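Local coordinates for protein gamma-D-glutamyl-L-lysine dipeptidyl-peptidase (Bacillus cereus ATCC 10987, PDB 3H41) that probably hydrolyses gamma-D-glutamyl-L-lysine bonds in cell wall peptides as a cysteine peptidase, releasing the dipeptide L-Ala-gamma-D-Glu, at residues R26-P31 against L48-W53; W42-T47 against G201-W206. One frame throughout, in Å; residues are numbered along the deposited sequence.

Contact 1. Residues R26-P31 against L48-W53; sequences RPIDVP and LDEKLW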
loop_
_atom_site.group_PDB
_atom_site.type_symbol
_atom_site.label_atom_id
_atom_site.label_comp_id
_atom_site.label_asym_id
_atom_site.label_seq_id
_atom_site.Cartn_x
_atom_site.Cartn_y
_atom_site.Cartn_z
ATOM N N ARG A 26 9.953 13.034 14.009
ATOM C CA ARG A 26 9.970 13.168 15.462
ATOM C C ARG A 26 10.629 11.949 16.078
ATOM O O ARG A 26 10.735 10.898 15.433
ATOM C CB ARG A 26 8.539 13.235 15.983
ATOM C CG ARG A 26 7.699 14.332 15.410
ATOM C CD ARG A 26 6.227 14.042 15.737
ATOM N NE ARG A 26 5.765 12.838 15.066
ATOM C CZ ARG A 26 4.506 12.426 15.041
ATOM N NH1 ARG A 26 3.555 13.094 15.700
ATOM N NH2 ARG A 26 4.200 11.343 14.333
ATOM N N PRO A 27 10.995 12.036 17.367
ATOM C CA PRO A 27 11.554 10.850 18.015
ATOM C C PRO A 27 10.618 9.627 17.965
ATOM O O PRO A 27 11.085 8.522 17.779
ATOM C CB PRO A 27 11.796 11.308 19.442
ATOM C CG PRO A 27 12.034 12.790 19.324
ATOM C CD PRO A 27 11.201 13.268 18.167
ATOM N N ILE A 28 9.309 9.840 18.107
ATOM C CA ILE A 28 8.327 8.748 18.007
ATOM C C ILE A 28 8.296 8.117 16.605
ATOM O O ILE A 28 7.825 7.016 16.460
ATOM C CB ILE A 28 6.896 9.236 18.386
ATOM C CG1 ILE A 28 6.031 8.054 18.845
ATOM C CG2 ILE A 28 6.278 10.094 17.263
ATOM C CD1 ILE A 28 4.875 8.487 19.766
ATOM N N ASP A 29 8.812 8.799 15.583
ATOM C CA ASP A 29 8.787 8.241 14.232
ATOM C C ASP A 29 9.998 7.369 13.867
ATOM O O ASP A 29 10.040 6.765 12.781
ATOM C CB ASP A 29 8.656 9.335 13.194
ATOM C CG ASP A 29 7.472 10.190 13.422
ATOM O OD1 ASP A 29 6.367 9.608 13.518
ATOM O OD2 ASP A 29 7.667 11.424 13.558
ATOM N N VAL A 30 10.949 7.278 14.779
ATOM C CA VAL A 30 12.208 6.576 14.542
ATOM C C VAL A 30 12.000 5.148 14.090
ATOM O O VAL A 30 12.644 4.732 13.127
ATOM C CB VAL A 30 13.177 6.691 15.757
ATOM C CG1 VAL A 30 14.340 5.680 15.656
ATOM C CG2 VAL A 30 13.725 8.131 15.852
ATOM N N PRO A 31 11.048 4.405 14.706
ATOM C CA PRO A 31 10.864 3.014 14.257
ATOM C C PRO A 31 10.312 2.834 12.819
ATOM O O PRO A 31 10.400 1.741 12.249
ATOM C CB PRO A 31 9.902 2.419 15.285
ATOM C CG PRO A 31 9.842 3.373 16.430
ATOM C CD PRO A 31 10.342 4.693 15.977
ATOM N N LEU A 48 -3.693 9.729 19.237
ATOM C CA LEU A 48 -4.464 10.323 18.137
ATOM C C LEU A 48 -3.844 11.616 17.607
ATOM O O LEU A 48 -3.694 11.782 16.380
ATOM C CB LEU A 48 -5.945 10.516 18.498
ATOM C CG LEU A 48 -6.823 11.161 17.445
ATOM C CD1 LEU A 48 -6.850 10.296 16.138
ATOM C CD2 LEU A 48 -8.240 11.461 17.975
ATOM N N ASP A 49 -3.525 12.554 18.506
ATOM C CA ASP A 49 -2.944 13.830 18.083
ATOM C C ASP A 49 -1.657 13.581 17.294
ATOM O O ASP A 49 -1.382 14.272 16.312
ATOM C CB ASP A 49 -2.604 14.734 19.284
ATOM C CG ASP A 49 -3.823 15.404 19.908
ATOM O OD1 ASP A 49 -4.821 15.661 19.202
ATOM O OD2 ASP A 49 -3.771 15.672 21.132
ATOM N N GLU A 50 -0.865 12.606 17.744
ATOM C CA GLU A 50 0.431 12.323 17.063
ATOM C C GLU A 50 0.215 11.750 15.642
ATOM O O GLU A 50 0.974 12.077 14.712
ATOM C CB GLU A 50 1.313 11.439 17.899
ATOM C CG GLU A 50 1.954 12.205 19.043
ATOM C CD GLU A 50 2.505 11.315 20.099
ATOM O OE1 GLU A 50 1.789 10.359 20.500
ATOM O OE2 GLU A 50 3.653 11.571 20.543
ATOM N N LYS A 51 -0.847 10.960 15.474
ATOM C CA LYS A 51 -1.210 10.457 14.160
ATOM C C LYS A 51 -1.711 11.584 13.263
ATOM O O LYS A 51 -1.344 11.671 12.065
ATOM C CB LYS A 51 -2.273 9.362 14.291
ATOM C CG LYS A 51 -1.748 8.058 14.846
ATOM C CD LYS A 51 -2.842 6.996 14.918
ATOM C CE LYS A 51 -2.253 5.650 15.418
ATOM N NZ LYS A 51 -3.384 4.711 15.777
ATOM N N LEU A 52 -2.543 12.456 13.825
ATOM C CA LEU A 52 -3.140 13.563 13.030
ATOM C C LEU A 52 -2.117 14.561 12.535
ATOM O O LEU A 52 -2.276 15.123 11.455
ATOM C CB LEU A 52 -4.242 14.289 13.810
ATOM C CG LEU A 52 -5.517 13.462 14.052
ATOM C CD1 LEU A 52 -6.452 14.155 15.054
ATOM C CD2 LEU A 52 -6.251 13.175 12.711
ATOM N N TRP A 53 -1.054 14.763 13.308
ATOM C CA TRP A 53 0.077 15.609 12.871
ATOM C C TRP A 53 0.669 15.236 11.516
ATOM O O TRP A 53 1.049 16.100 10.731
ATOM C CB TRP A 53 1.176 15.530 13.896
ATOM C CG TRP A 53 2.445 16.291 13.582
ATOM C CD1 TRP A 53 2.670 17.615 13.845
ATOM C CD2 TRP A 53 3.695 15.768 13.069
ATOM N NE1 TRP A 53 3.951 17.960 13.518
ATOM C CE2 TRP A 53 4.612 16.854 13.032
ATOM C CE3 TRP A 53 4.127 14.507 12.642
ATOM C CZ2 TRP A 53 5.955 16.715 12.568
ATOM C CZ3 TRP A 53 5.466 14.350 12.191
ATOM C CH2 TRP A 53 6.356 15.459 12.153
#
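The carbonyl oxygen of Glu50, in helix 48-56, receives two N-H groups from the guanidinium of Arg26. The stronger bond, from Arg26 NH1 to Glu50 O, is 2.9 Å long; the donor reaches the oxygen well off the line of the C=O bond, at a C=O...N angle of 112°. A weak second bond runs from Arg26 NH2 to the same Glu50 O at 3.3 Å.

The guanidinium is held along another edge, by NE and NH2, by Asp29 of the 27-29 turn. Arg26 NE gives an almost straight bond to Asp29 OD2 at 2.8 Å, and Arg26 NH2 meets Asp29 OD1 at 2.9 Å on that oxygen's syn lone pair, making a side-on, two-nitrogen salt bridge. Asp29 OD2 also accepts from the backbone N of Arg26, with its anti lone pair, while OD1 has a further donor in Trp42. A short acidic side chain suits this buried spot, because each of its oxygens is matched by N-H groups.

Arg26 CD makes a CH-pi contact over the face of Trp53, 3.7 Å from the centroid of the six-membered ring. Beyond CD, the bend at chi3 (-65°) turns the head toward Asp29 and Glu50, with the indole alongside, the two planes 23° apart. Ile28 CG2 covers the head's opposite face near its rim. Ile28 CD1 rests against Glu50 OE2 at 3.4 Å; the other carboxylate oxygen, OE1, is hydrogen-bonded to Thr47 at the helix N-cap.

Arginine suits the centre of this surface contact because its multiply donating head can bond at its edges while its aliphatic stem packs on an aromatic ring. The grip fixes its rotation and ties the 3-10 turn to a helix backbone, and the salt-bridged carboxylate of Asp29 probably offsets its charge.

Contact 2. Residues W42-T47 against G201-W206; sequences WTKSMT and GLPYIW. With DGL (D-glutamic acid), chain C; ALA (alanine), chain B.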
loop_
_atom_site.group_PDB
_atom_site.type_symbol
_atom_site.label_atom_id
_atom_site.label_comp_id
_atom_site.label_asym_id
_atom_site.label_seq_id
_atom_site.Cartn_x
_atom_site.Cartn_y
_atom_site.Cartn_z
ATOM N N TRP A 42 5.653 1.703 15.781
ATOM C CA TRP A 42 5.403 3.075 15.343
ATOM C C TRP A 42 3.940 3.494 15.536
ATOM O O TRP A 42 3.647 4.472 16.239
ATOM C CB TRP A 42 5.764 3.231 13.888
ATOM C CG TRP A 42 5.596 4.607 13.356
ATOM C CD1 TRP A 42 6.042 5.769 13.930
ATOM C CD2 TRP A 42 5.031 4.969 12.107
ATOM N NE1 TRP A 42 5.739 6.835 13.125
ATOM C CE2 TRP A 42 5.136 6.378 11.992
ATOM C CE3 TRP A 42 4.391 4.249 11.075
ATOM C CZ2 TRP A 42 4.638 7.072 10.893
ATOM C CZ3 TRP A 42 3.920 4.929 9.989
ATOM C CH2 TRP A 42 4.047 6.328 9.883
ATOM N N THR A 43 3.025 2.742 14.947
ATOM C CA THR A 43 1.611 3.128 14.967
ATOM C C THR A 43 0.967 2.949 16.331
ATOM O O THR A 43 0.142 3.777 16.766
ATOM C CB THR A 43 0.784 2.349 13.913
ATOM O OG1 THR A 43 0.974 0.948 14.086
ATOM C CG2 THR A 43 1.179 2.770 12.520
ATOM N N LYS A 44 1.327 1.883 17.031
ATOM C CA LYS A 44 0.660 1.593 18.291
ATOM C C LYS A 44 1.149 2.515 19.427
ATOM O O LYS A 44 0.456 2.686 20.398
ATOM C CB LYS A 44 0.781 0.101 18.653
ATOM C CG LYS A 44 -0.022 -0.747 17.670
ATOM C CD LYS A 44 -0.201 -2.214 18.051
ATOM C CE LYS A 44 -1.036 -2.980 16.965
ATOM N NZ LYS A 44 -2.254 -2.267 16.348
ATOM N N SER A 45 2.324 3.119 19.272
ATOM C CA SER A 45 2.890 4.036 20.259
ATOM C C SER A 45 2.265 5.437 20.198
ATOM O O SER A 45 2.368 6.200 21.155
ATOM C CB SER A 45 4.401 4.166 20.066
ATOM O OG SER A 45 4.748 4.870 18.882
HETATM N N MSE A 46 1.654 5.774 19.060
HETATM C CA MSE A 46 1.157 7.127 18.827
HETATM C C MSE A 46 -0.239 7.388 19.391
HETATM O O MSE A 46 -1.181 6.584 19.242
HETATM C CB MSE A 46 1.162 7.444 17.327
HETATM C CG MSE A 46 2.543 7.815 16.795
HETATM SE SE MSE A 46 2.390 8.309 14.944
HETATM C CE MSE A 46 2.325 6.538 14.055
ATOM N N THR A 47 -0.365 8.528 20.046
ATOM C CA THR A 47 -1.662 9.063 20.380
ATOM C C THR A 47 -2.398 9.488 19.106
ATOM O O THR A 47 -1.794 9.644 18.021
ATOM C CB THR A 47 -1.554 10.290 21.244
ATOM O OG1 THR A 47 -0.824 11.306 20.521
ATOM C CG2 THR A 47 -0.911 10.000 22.638
ATOM N N GLY A 201 -10.827 -3.704 11.171
ATOM C CA GLY A 201 -10.175 -3.437 12.481
ATOM C C GLY A 201 -8.746 -2.942 12.442
ATOM O O GLY A 201 -8.168 -2.651 13.495
ATOM N N LEU A 202 -8.151 -2.848 11.256
ATOM C CA LEU A 202 -6.795 -2.329 11.127
ATOM C C LEU A 202 -6.805 -0.811 11.253
ATOM O O LEU A 202 -7.445 -0.124 10.432
ATOM C CB LEU A 202 -6.161 -2.743 9.789
ATOM C CG LEU A 202 -4.735 -2.219 9.481
ATOM C CD1 LEU A 202 -3.583 -2.764 10.399
ATOM C CD2 LEU A 202 -4.410 -2.479 7.947
ATOM N N PRO A 203 -6.118 -0.266 12.262
ATOM C CA PRO A 203 -6.112 1.195 12.420
ATOM C C PRO A 203 -5.523 1.955 11.266
ATOM O O PRO A 203 -4.512 1.549 10.670
ATOM C CB PRO A 203 -5.286 1.399 13.704
ATOM C CG PRO A 203 -5.470 0.134 14.419
ATOM C CD PRO A 203 -5.348 -0.882 13.359
ATOM N N TYR A 204 -6.188 3.059 10.952
ATOM C CA TYR A 204 -5.781 4.001 9.923
ATOM C C TYR A 204 -4.455 4.664 10.215
ATOM O O TYR A 204 -4.137 4.921 11.358
ATOM C CB TYR A 204 -6.872 5.063 9.830
ATOM C CG TYR A 204 -6.706 6.188 8.822
ATOM C CD1 TYR A 204 -5.883 7.287 9.086
ATOM C CD2 TYR A 204 -7.454 6.193 7.647
ATOM C CE1 TYR A 204 -5.762 8.328 8.152
ATOM C CE2 TYR A 204 -7.370 7.240 6.749
ATOM C CZ TYR A 204 -6.521 8.291 6.998
ATOM O OH TYR A 204 -6.501 9.312 6.080
ATOM N N ILE A 205 -3.673 4.930 9.177
ATOM C CA ILE A 205 -2.552 5.863 9.301
ATOM C C ILE A 205 -2.481 6.664 7.981
ATOM O O ILE A 205 -2.651 6.122 6.913
ATOM C CB ILE A 205 -1.228 5.133 9.676
ATOM C CG1 ILE A 205 -0.140 6.104 10.218
ATOM C CG2 ILE A 205 -0.701 4.321 8.513
ATOM C CD1 ILE A 205 -0.478 6.706 11.580
ATOM N N TRP A 206 -2.227 7.957 8.081
ATOM C CA TRP A 206 -2.011 8.800 6.901
ATOM C C TRP A 206 -0.876 8.247 6.046
ATOM O O TRP A 206 0.149 7.827 6.552
ATOM C CB TRP A 206 -1.727 10.230 7.338
ATOM C CG TRP A 206 -1.644 11.270 6.264
ATOM C CD1 TRP A 206 -0.530 11.977 5.916
ATOM C CD2 TRP A 206 -2.710 11.783 5.460
ATOM N NE1 TRP A 206 -0.822 12.878 4.950
ATOM C CE2 TRP A 206 -2.162 12.808 4.659
ATOM C CE3 TRP A 206 -4.071 11.490 5.350
ATOM C CZ2 TRP A 206 -2.911 13.503 3.724
ATOM C CZ3 TRP A 206 -4.832 12.211 4.452
ATOM C CH2 TRP A 206 -4.253 13.223 3.660
HETATM N N DGL C . -3.872 10.608 0.950
HETATM C CA DGL C . -5.184 11.256 0.889
HETATM C C DGL C . -5.728 11.267 -0.508
HETATM O O DGL C . -6.509 12.150 -0.891
HETATM C CB DGL C . -6.164 10.543 1.835
HETATM C CG DGL C . -7.529 11.243 1.974
HETATM C CD DGL C . -7.481 12.755 2.185
HETATM O OE1 DGL C . -7.741 13.174 3.327
HETATM O OE2 DGL C . -7.238 13.546 1.231
HETATM O OXT DGL C . -5.445 10.348 -1.286
HETATM N N ALA B . -0.569 10.717 -0.684
HETATM C CA ALA B . -1.470 10.481 0.529
HETATM C C ALA B . -2.824 11.150 0.327
HETATM O O ALA B . -2.923 12.159 -0.385
HETATM C CB ALA B . -0.828 11.034 1.799
#
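Ile205 meets Met46, a selenomethionine in this crystal, methyl to methyl: Met46 CE lies 3.7 Å from Ile205 CD1, the two side chains crossing at about a right angle. Further back on the same arm, Ile205 CG1 lies 4.2 Å from Trp42 CH2 and 4.3 Å from Thr43 CG2. Isoleucine suits this buried place because its apolar CG1-CD1 arm, set anti to the backbone N (chi1 -163°), touches all three partners, from helix 39-45 and the turn after it.

Those partners are themselves packed together. Met46 curls at its last torsion, chi3 -80°, laying CE over one face of the Trp42 indole. The backbone of Ile205 is hydrogen-bonded to Phe214, just before the substrate-binding residues Asp215 to Ser217.

Next along the chain, Trp206 takes no part in this cluster; one face of its indole lies over ALA CB and the N of DGL, with ALA CB 3.6 Å from Trp206 CE2. The contact thus joins helix 39-45, in the N-terminal part of the chain, to the NlpC/P60 catalytic domain. Being apolar, it depends on shape and exclusion of water, consistent with a small apolar patch of the interface behind the substrate pocket.

Contact 1 lies at the surface and contact 2 is buried, their centres about 9 Å apart. Both draw on the helices inserted between strands 15-19 and 60-65, but contact 1 ties this region to itself, whereas contact 2 sets these helices against the catalytic domain. The chemistry follows the place: charged and directional bonds beside an aromatic ring in the first, hydrocarbon packing in the second. They meet directly where Asp29 OD1 accepts from Trp42 NE1 at 2.9 Å, so an acid of the polar cluster steadies an indole of the apolar one. Lys51 CE, from helix 48-56, also packs on Thr43 O at 3.3 Å.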